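Local coordinates for Pre-mRNA splicing helicase-like protein (Chaetomium thermophilum, PDB 4RVQ) that probably serves as a spliceosomal RNA helicase of the Brr2 type, here its noncanonical PWI domain, which is thought to mediate contacts with other proteins or RNA, at residues A[62-70]-A[79-89]. Residues are numbered along the deposited sequence; the frame is centred on the assembly and turned at random. Where two conformers were deposited one is given.
Sequences QLRDIENDL and HELVQKLIENR. With EDO (1,2-ethanediol), chain H; SO4 (sulfate ion), chain B.
With CG1 of Ile-86 anti to its own carbonyl carbon (chi1 -65°) and the chain extended beyond, CD1 reaches the backbone of helix 63-73, 3.7 Å from Glu-67 CA. CG2, the branch anti to the backbone N, goes to Leu-63 CD2 at 3.9 Å. Ile-86 is thus a knob in a hole made by Leu-63, Ile-66, Glu-67 and Leu-70. Leu-70 and Ile-86 lie side by side, pointing opposite ways; in the conformer described, Leu-70 CD2 touches Ile-86 CG1, Leu-85 CB and Val-82 CG1 and lies closest to the backbone O of Val-82. Glu-67 runs across Ile-86 and ends with OE1 at the edge of the His-79 ring, in its plane, 3.6 Å from CE1; carboxylate and ring planes stand 71° apart. The two helices, joined by a short connection, form an antiparallel helical hairpin crossing at 142° within the all-helical PWI-like domain; Ile-48 and Ala-45 of helix 35-50 pack on Ile-66 and Leu-70, while Trp-23 and Leu-24 meet Leu-85. At the mouth of the hairpin the Arg-89 chain, straight as far as NE, crosses Leu-63, whose CD2 lies over the centre of one guanidinium face, 3.6 Å above the plane. In that plane NH1 donates to Ile-86 O (2.8 Å), which also accepts from Arg-89 N on the opposite face of its carbonyl plane. A sulfate, probably from the crystallisation liquor, takes nearly straight bonds from Arg-89 NH1 to O3 and from NH2 to O2 (2.9 Å). A leucine at Arg-89 would probably cost Ile-86 O its side-chain donor and leave Leu-63 CD2 without the flat group beneath it.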
loop_
_atom_site.group_PDB
_atom_site.type_symbol
_atom_site.label_atom_id
_atom_site.label_comp_id
_atom_site.label_asym_id
_atom_site.label_seq_id
_atom_site.Cartn_x
_atom_site.Cartn_y
_atom_site.Cartn_z
ATOM N N GLN A 62 -11.340 3.519 -11.854
ATOM C CA GLN A 62 -11.854 4.526 -10.944
ATOM C C GLN A 62 -11.692 4.110 -9.486
ATOM O O GLN A 62 -11.660 2.925 -9.164
ATOM C CB GLN A 62 -13.341 4.728 -11.169
ATOM C CG GLN A 62 -13.766 4.952 -12.597
ATOM C CD GLN A 62 -15.267 5.089 -12.701
ATOM O OE1 GLN A 62 -15.787 6.198 -12.800
ATOM N NE2 GLN A 62 -15.977 3.960 -12.656
ATOM N N LEU A 63 -11.700 5.100 -8.601
ATOM C CA LEU A 63 -11.631 4.844 -7.168
ATOM C C LEU A 63 -12.769 3.965 -6.677
ATOM O O LEU A 63 -12.550 3.127 -5.813
ATOM C CB LEU A 63 -11.671 6.130 -6.353
ATOM C CG LEU A 63 -10.405 6.801 -5.888
ATOM C CD1 LEU A 63 -10.740 8.038 -5.064
ATOM C CD2 LEU A 63 -9.531 5.838 -5.075
ATOM N N ARG A 64 -13.959 4.131 -7.223
ATOM C CA ARG A 64 -15.089 3.320 -6.813
ATOM C C ARG A 64 -14.816 1.842 -7.126
ATOM O O ARG A 64 -15.209 0.952 -6.369
ATOM C CB ARG A 64 -16.343 3.846 -7.545
ATOM C CG ARG A 64 -17.660 3.337 -7.059
ATOM C CD ARG A 64 -18.760 4.317 -7.478
ATOM N NE ARG A 64 -18.744 4.605 -8.915
ATOM C CZ ARG A 64 -18.541 5.804 -9.468
ATOM N NH1 ARG A 64 -18.316 6.885 -8.728
ATOM N NH2 ARG A 64 -18.567 5.930 -10.790
ATOM N N ASP A 65 -14.167 1.587 -8.256
ATOM C CA ASP A 65 -13.858 0.229 -8.669
ATOM C C ASP A 65 -12.759 -0.366 -7.802
ATOM O O ASP A 65 -12.840 -1.544 -7.425
ATOM C CB ASP A 65 -13.454 0.194 -10.151
ATOM C CG ASP A 65 -14.620 0.494 -11.109
ATOM O OD1 ASP A 65 -15.797 0.299 -10.743
ATOM O OD2 ASP A 65 -14.348 0.926 -12.256
ATOM N N ILE A 66 -11.724 0.426 -7.485
ATOM C CA ILE A 66 -10.671 -0.005 -6.594
ATOM C C ILE A 66 -11.306 -0.406 -5.259
ATOM O O ILE A 66 -11.023 -1.463 -4.702
ATOM C CB ILE A 66 -9.609 1.106 -6.431
ATOM C CG1 ILE A 66 -8.839 1.296 -7.749
ATOM C CG2 ILE A 66 -8.709 0.800 -5.264
ATOM C CD1 ILE A 66 -7.878 2.475 -7.749
ATOM N N GLU A 67 -12.156 0.463 -4.708
ATOM C CA GLU A 67 -12.797 0.155 -3.452
ATOM C C GLU A 67 -13.635 -1.116 -3.517
ATOM O O GLU A 67 -13.578 -1.966 -2.630
ATOM C CB GLU A 67 -13.656 1.314 -2.957
ATOM C CG GLU A 67 -14.117 1.063 -1.538
ATOM C CD GLU A 67 -15.286 1.908 -1.119
ATOM O OE1 GLU A 67 -15.261 2.440 0.017
ATOM O OE2 GLU A 67 -16.250 2.030 -1.914
ATOM N N ASN A 68 -14.474 -1.227 -4.551
ATOM C CA ASN A 68 -15.312 -2.411 -4.670
ATOM C C ASN A 68 -14.479 -3.691 -4.696
ATOM O O ASN A 68 -14.787 -4.651 -3.979
ATOM C CB ASN A 68 -16.188 -2.318 -5.904
ATOM C CG ASN A 68 -17.437 -1.467 -5.675
ATOM O OD1 ASN A 68 -17.804 -1.120 -4.534
ATOM N ND2 ASN A 68 -18.091 -1.122 -6.764
ATOM N N ASP A 69 -13.429 -3.702 -5.493
ATOM C CA ASP A 69 -12.630 -4.889 -5.631
ATOM C C ASP A 69 -11.886 -5.204 -4.342
ATOM O O ASP A 69 -11.777 -6.357 -3.939
ATOM C CB ASP A 69 -11.660 -4.754 -6.800
ATOM C CG ASP A 69 -12.362 -4.783 -8.157
ATOM O OD1 ASP A 69 -13.571 -5.061 -8.210
ATOM O OD2 ASP A 69 -11.682 -4.488 -9.161
ATOM N N LEU A 70 -11.364 -4.188 -3.665
ATOM C CA LEU A 70 -10.651 -4.419 -2.416
ATOM C C LEU A 70 -11.610 -4.916 -1.311
ATOM O O LEU A 70 -11.248 -5.764 -0.483
ATOM C CB LEU A 70 -9.801 -3.187 -1.998
ATOM C CG LEU A 70 -8.512 -3.406 -1.219
ATOM C CD1 LEU A 70 -7.512 -4.178 -2.044
ATOM C CD2 LEU A 70 -7.935 -2.074 -0.774
ATOM N N HIS A 79 -13.047 -3.146 6.875
ATOM C CA HIS A 79 -13.122 -1.923 6.075
ATOM C C HIS A 79 -12.049 -0.895 6.445
ATOM O O HIS A 79 -11.559 -0.154 5.594
ATOM C CB HIS A 79 -14.520 -1.260 6.117
ATOM C CG HIS A 79 -14.676 -0.265 5.029
ATOM N ND1 HIS A 79 -15.089 -0.611 3.759
ATOM C CD2 HIS A 79 -14.334 1.043 4.979
ATOM C CE1 HIS A 79 -15.053 0.468 2.990
ATOM N NE2 HIS A 79 -14.619 1.485 3.709
ATOM N N GLU A 80 -11.685 -0.833 7.708
ATOM C CA GLU A 80 -10.636 0.109 8.108
ATOM C C GLU A 80 -9.313 -0.198 7.388
ATOM O O GLU A 80 -8.593 0.712 6.962
ATOM C CB GLU A 80 -10.451 0.142 9.626
ATOM C CG GLU A 80 -11.634 0.765 10.366
ATOM C CD GLU A 80 -11.321 1.089 11.811
ATOM O OE1 GLU A 80 -10.230 0.738 12.300
ATOM O OE2 GLU A 80 -12.182 1.715 12.460
ATOM N N LEU A 81 -8.983 -1.479 7.237
ATOM C CA LEU A 81 -7.763 -1.858 6.523
ATOM C C LEU A 81 -7.925 -1.491 5.058
ATOM O O LEU A 81 -7.017 -0.924 4.436
ATOM C CB LEU A 81 -7.467 -3.336 6.736
ATOM C CG LEU A 81 -6.284 -3.869 5.934
ATOM C CD1 LEU A 81 -5.014 -3.067 6.202
ATOM C CD2 LEU A 81 -6.035 -5.313 6.315
ATOM N N VAL A 82 -9.086 -1.814 4.483
ATOM C CA VAL A 82 -9.360 -1.448 3.105
ATOM C C VAL A 82 -9.111 0.059 2.870
ATOM O O VAL A 82 -8.397 0.456 1.943
ATOM C CB VAL A 82 -10.807 -1.800 2.729
ATOM C CG1 VAL A 82 -11.151 -1.211 1.386
ATOM C CG2 VAL A 82 -10.995 -3.305 2.706
ATOM N N GLN A 83 -9.694 0.911 3.715
ATOM C CA GLN A 83 -9.550 2.387 3.533
ATOM C C GLN A 83 -8.119 2.804 3.746
ATOM O O GLN A 83 -7.643 3.668 3.048
ATOM C CB GLN A 83 -10.435 3.329 4.429
ATOM C CG GLN A 83 -10.192 4.964 4.225
ATOM C CD GLN A 83 -11.217 5.911 5.001
ATOM O OE1 GLN A 83 -12.102 5.390 5.693
ATOM N NE2 GLN A 83 -11.058 7.321 4.930
ATOM N N LYS A 84 -7.432 2.220 4.726
ATOM C CA LYS A 84 -6.027 2.570 4.932
ATOM C C LYS A 84 -5.199 2.318 3.666
ATOM O O LYS A 84 -4.340 3.115 3.287
ATOM C CB LYS A 84 -5.452 1.778 6.107
ATOM C CG LYS A 84 -3.995 2.040 6.387
ATOM C CD LYS A 84 -3.540 1.439 7.697
ATOM C CE LYS A 84 -2.118 1.679 8.020
ATOM N NZ LYS A 84 -1.757 0.825 9.184
ATOM N N LEU A 85 -5.450 1.180 3.021
ATOM C CA LEU A 85 -4.711 0.857 1.819
ATOM C C LEU A 85 -5.035 1.826 0.677
ATOM O O LEU A 85 -4.179 2.314 -0.032
ATOM C CB LEU A 85 -4.980 -0.594 1.397
ATOM C CG LEU A 85 -4.491 -1.640 2.415
ATOM C CD1 LEU A 85 -4.798 -3.033 1.867
ATOM C CD2 LEU A 85 -3.011 -1.494 2.766
ATOM N N ILE A 86 -6.330 2.133 0.527
ATOM C CA ILE A 86 -6.736 3.056 -0.526
ATOM C C ILE A 86 -6.178 4.470 -0.302
ATOM O O ILE A 86 -5.662 5.101 -1.220
ATOM C CB ILE A 86 -8.267 3.095 -0.658
ATOM C CG1 ILE A 86 -8.765 1.725 -1.112
ATOM C CG2 ILE A 86 -8.690 4.166 -1.627
ATOM C CD1 ILE A 86 -10.283 1.622 -1.175
ATOM N N GLU A 87 -6.236 4.965 0.929
ATOM C CA GLU A 87 -5.693 6.285 1.248
ATOM C C GLU A 87 -4.204 6.367 0.915
ATOM O O GLU A 87 -3.699 7.429 0.586
ATOM C CB GLU A 87 -5.896 6.611 2.725
ATOM C CG GLU A 87 -7.368 6.790 3.165
ATOM C CD GLU A 87 -8.004 8.064 2.688
ATOM O OE1 GLU A 87 -7.361 8.840 1.976
ATOM O OE2 GLU A 87 -9.200 8.268 3.048
ATOM N N ASN A 88 -3.513 5.241 1.050
ATOM C CA ASN A 88 -2.079 5.126 0.795
ATOM C C ASN A 88 -1.759 4.395 -0.492
ATOM O O ASN A 88 -0.663 3.843 -0.604
ATOM C CB ASN A 88 -1.426 4.427 1.990
ATOM C CG ASN A 88 -1.441 5.279 3.236
ATOM O OD1 ASN A 88 -0.789 6.328 3.270
ATOM N ND2 ASN A 88 -2.176 4.862 4.226
ATOM N N ARG A 89 -2.650 4.400 -1.472
ATOM C CA ARG A 89 -2.445 3.536 -2.622
ATOM C C ARG A 89 -1.129 3.818 -3.332
ATOM O O ARG A 89 -0.450 2.864 -3.728
ATOM C CB ARG A 89 -3.651 3.598 -3.550
ATOM C CG ARG A 89 -3.994 4.968 -4.057
ATOM C CD ARG A 89 -5.429 5.002 -4.595
ATOM N NE ARG A 89 -5.852 6.323 -5.077
ATOM C CZ ARG A 89 -6.283 7.320 -4.305
ATOM N NH1 ARG A 89 -6.374 7.195 -3.008
ATOM N NH2 ARG A 89 -6.629 8.461 -4.859
HETATM C C1 EDO H . -14.109 8.026 -9.277
HETATM O O1 EDO H . -14.621 6.820 -8.653
HETATM C C2 EDO H . -12.598 7.983 -9.553
HETATM O O2 EDO H . -12.162 9.159 -10.238
HETATM S S SO4 B . -7.127 10.935 -2.061
HETATM O O1 SO4 B . -5.773 11.479 -2.178
HETATM O O2 SO4 B . -7.694 10.703 -3.408
HETATM O O3 SO4 B . -7.005 9.675 -1.350
HETATM O O4 SO4 B . -7.895 11.900 -1.352
#